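Local coordinates for protein arginase, mitochondrial (Medicago truncatula, PDB 6VSS) that hydrolyses L-arginine to urea and L-ornithine with the help of two manganese ions per subunit, and also converts agmatine to putrescine, at residues Pro150-Leu154 and Asp304-Gly308. Numbering follows the deposited sequence.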
ATOM      1  N   PRO B 150      10.885  15.706 -39.637  1.00 36.72           N
ATOM      2  CA  PRO B 150      11.848  14.695 -39.215  1.00 34.74           C
ATOM      3  C   PRO B 150      11.305  13.803 -38.088  1.00 35.35           C
ATOM      4  O   PRO B 150      12.102  13.208 -37.399  1.00 33.94           O
ATOM      5  CB  PRO B 150      12.971  15.581 -38.666  1.00 35.68           C
ATOM      6  CG  PRO B 150      12.243  16.735 -38.014  1.00 34.25           C
ATOM      7  CD  PRO B 150      10.945  16.890 -38.782  1.00 34.99           C
ATOM      8  N   LEU B 151       9.981  13.774 -37.904  1.00 33.89           N
ATOM      9  CA  LEU B 151       9.366  12.992 -36.800  1.00 33.74           C
ATOM     10  C   LEU B 151       9.663  11.515 -37.013  1.00 32.83           C
ATOM     11  O   LEU B 151       9.547  11.025 -38.173  1.00 32.67           O
ATOM     12  CB  LEU B 151       7.855  13.180 -36.765  1.00 33.49           C
ATOM     13  CG  LEU B 151       7.344  14.614 -36.652  1.00 32.41           C
ATOM     14  CD1 LEU B 151       5.858  14.586 -36.341  1.00 32.11           C
ATOM     15  CD2 LEU B 151       8.119  15.397 -35.607  1.00 32.59           C
ATOM     16  N   ARG B 152       9.946  10.819 -35.919  1.00 30.91           N
ATOM     17  CA  ARG B 152      10.143   9.353 -35.869  1.00 30.55           C
ATOM     18  C   ARG B 152       9.277   8.805 -34.718  1.00 30.24           C
ATOM     19  O   ARG B 152       9.328   9.348 -33.621  1.00 27.43           O
ATOM     20  CB  ARG B 152      11.616   8.970 -35.793  1.00 32.03           C
ATOM     21  CG  ARG B 152      12.401   9.259 -37.059  1.00 33.98           C
ATOM     22  CD  ARG B 152      13.757   8.590 -37.049  1.00 35.57           C
ATOM     23  NE  ARG B 152      14.558   9.106 -38.137  1.00 36.00           N
ATOM     24  CZ  ARG B 152      15.637   8.554 -38.653  1.00 37.66           C
ATOM     25  NH1 ARG B 152      16.116   7.422 -38.190  1.00 36.64           N
ATOM     26  NH2 ARG B 152      16.252   9.156 -39.649  1.00 41.55           N
ATOM     27  N   PRO B 153       8.491   7.752 -34.974  1.00 29.41           N
ATOM     28  CA  PRO B 153       7.504   7.232 -34.027  1.00 29.67           C
ATOM     29  C   PRO B 153       8.123   6.485 -32.841  1.00 28.33           C
ATOM     30  O   PRO B 153       8.814   5.476 -33.044  1.00 27.21           O
ATOM     31  CB  PRO B 153       6.685   6.265 -34.881  1.00 30.07           C
ATOM     32  CG  PRO B 153       7.690   5.778 -35.857  1.00 31.35           C
ATOM     33  CD  PRO B 153       8.399   7.058 -36.258  1.00 30.86           C
ATOM     34  N   LEU B 154       7.917   7.042 -31.654  1.00 27.65           N
ATOM     35  CA  LEU B 154       8.180   6.368 -30.354  1.00 26.53           C
ATOM     36  C   LEU B 154       6.789   6.045 -29.763  1.00 25.14           C
ATOM     37  O   LEU B 154       6.087   6.912 -29.292  1.00 23.33           O
ATOM     38  CB  LEU B 154       9.096   7.247 -29.496  1.00 26.15           C
ATOM     39  CG  LEU B 154       9.859   6.503 -28.396  1.00 26.76           C
ATOM     40  CD1 LEU B 154      10.878   7.412 -27.679  1.00 27.12           C
ATOM     41  CD2 LEU B 154       8.852   5.952 -27.372  1.00 25.71           C
ATOM     42  N   ASP B 304      20.941   3.012 -37.291  1.00 35.17           N
ATOM     43  CA  ASP B 304      19.959   4.077 -37.538  1.00 35.41           C
ATOM     44  C   ASP B 304      18.642   3.617 -36.912  1.00 33.26           C
ATOM     45  O   ASP B 304      17.929   2.822 -37.545  1.00 32.73           O
ATOM     46  CB  ASP B 304      19.902   4.290 -39.051  1.00 37.02           C
ATOM     47  CG  ASP B 304      18.943   5.367 -39.453  1.00 37.88           C
ATOM     48  OD1 ASP B 304      18.641   6.191 -38.569  1.00 38.04           O
ATOM     49  OD2 ASP B 304      18.450   5.305 -40.621  1.00 41.37           O
ATOM     50  N   ILE B 305      18.308   4.125 -35.723  1.00 33.36           N
ATOM     51  CA  ILE B 305      16.990   3.895 -35.065  1.00 30.61           C
ATOM     52  C   ILE B 305      15.884   4.683 -35.787  1.00 29.25           C
ATOM     53  O   ILE B 305      15.860   5.952 -35.753  1.00 28.40           O
ATOM     54  CB  ILE B 305      17.047   4.185 -33.561  1.00 31.05           C
ATOM     55  CG1 ILE B 305      18.236   3.475 -32.920  1.00 31.90           C
ATOM     56  CG2 ILE B 305      15.734   3.780 -32.913  1.00 30.02           C
ATOM     57  CD1 ILE B 305      18.585   4.014 -31.566  1.00 33.31           C
ATOM     58  N   VAL B 306      14.982   3.919 -36.409  1.00 28.49           N
ATOM     59  CA  VAL B 306      13.842   4.424 -37.227  1.00 29.60           C
ATOM     60  C   VAL B 306      12.521   4.398 -36.439  1.00 29.73           C
ATOM     61  O   VAL B 306      11.581   5.146 -36.774  1.00 30.01           O
ATOM     62  CB  VAL B 306      13.733   3.671 -38.560  1.00 29.00           C
ATOM     63  CG1 VAL B 306      15.034   3.808 -39.300  1.00 30.72           C
ATOM     64  CG2 VAL B 306      13.380   2.216 -38.407  1.00 29.07           C
ATOM     65  N   GLY B 307      12.410   3.570 -35.406  1.00 31.83           N
ATOM     66  CA  GLY B 307      11.236   3.602 -34.531  1.00 29.40           C
ATOM     67  C   GLY B 307      11.484   2.851 -33.250  1.00 29.26           C
ATOM     68  O   GLY B 307      12.496   2.168 -33.140  1.00 28.23           O
ATOM     69  N   GLY B 308      10.496   2.868 -32.355  1.00 28.52           N
ATOM     70  CA  GLY B 308      10.634   2.170 -31.081  1.00 29.36           C
ATOM     71  C   GLY B 308       9.328   2.169 -30.327  1.00 28.90           C
ATOM     72  O   GLY B 308       8.388   2.831 -30.729  1.00 27.95           O
TER
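Asp304 meets Arg152 in a salt bridge, its OD1 receiving NH1 at 2.8 Å on the syn side of the carboxylate. With CG anti to the backbone N (chi1 -179°), the carboxylate is brought close to the guanidinium, and the two planes stand 59° apart. The same OD1 also forms a salt bridge with Lys341, the C-terminal residue, so two cations share one oxygen. At Ile305 the backbone takes over: Ile305 O accepts a second bond from Arg152 NH1 (2.9 Å), which reaches it from above the carbonyl plane, while both acceptors lie close to the guanidinium plane. The arginine chain, extended from CG to NE, reaches from strand 151-157 to the start of strand 305-311, ahead of the point where the two strands pair with each other. Val306 sets CG1 3.9 Å from Arg152 NH1, and its carbonyl O rests 3.7 Å from Pro153 CD. Strands 151-157 and 305-311 are parallel neighbours inside the eight-stranded sheet of the arginase alpha/beta fold, flanked here by helices 131-146 and 323-339. Gly307 brings its CA within 3.4 Å of Pro153 O, a CA-H...O contact. The parallel bridge pairs Gly308 with Leu154: Gly308 N donates to Pro153 O at 3.2 Å, in the carbonyl plane; Gly308 O in turn faces Leu154 CA, 3.6 Å away.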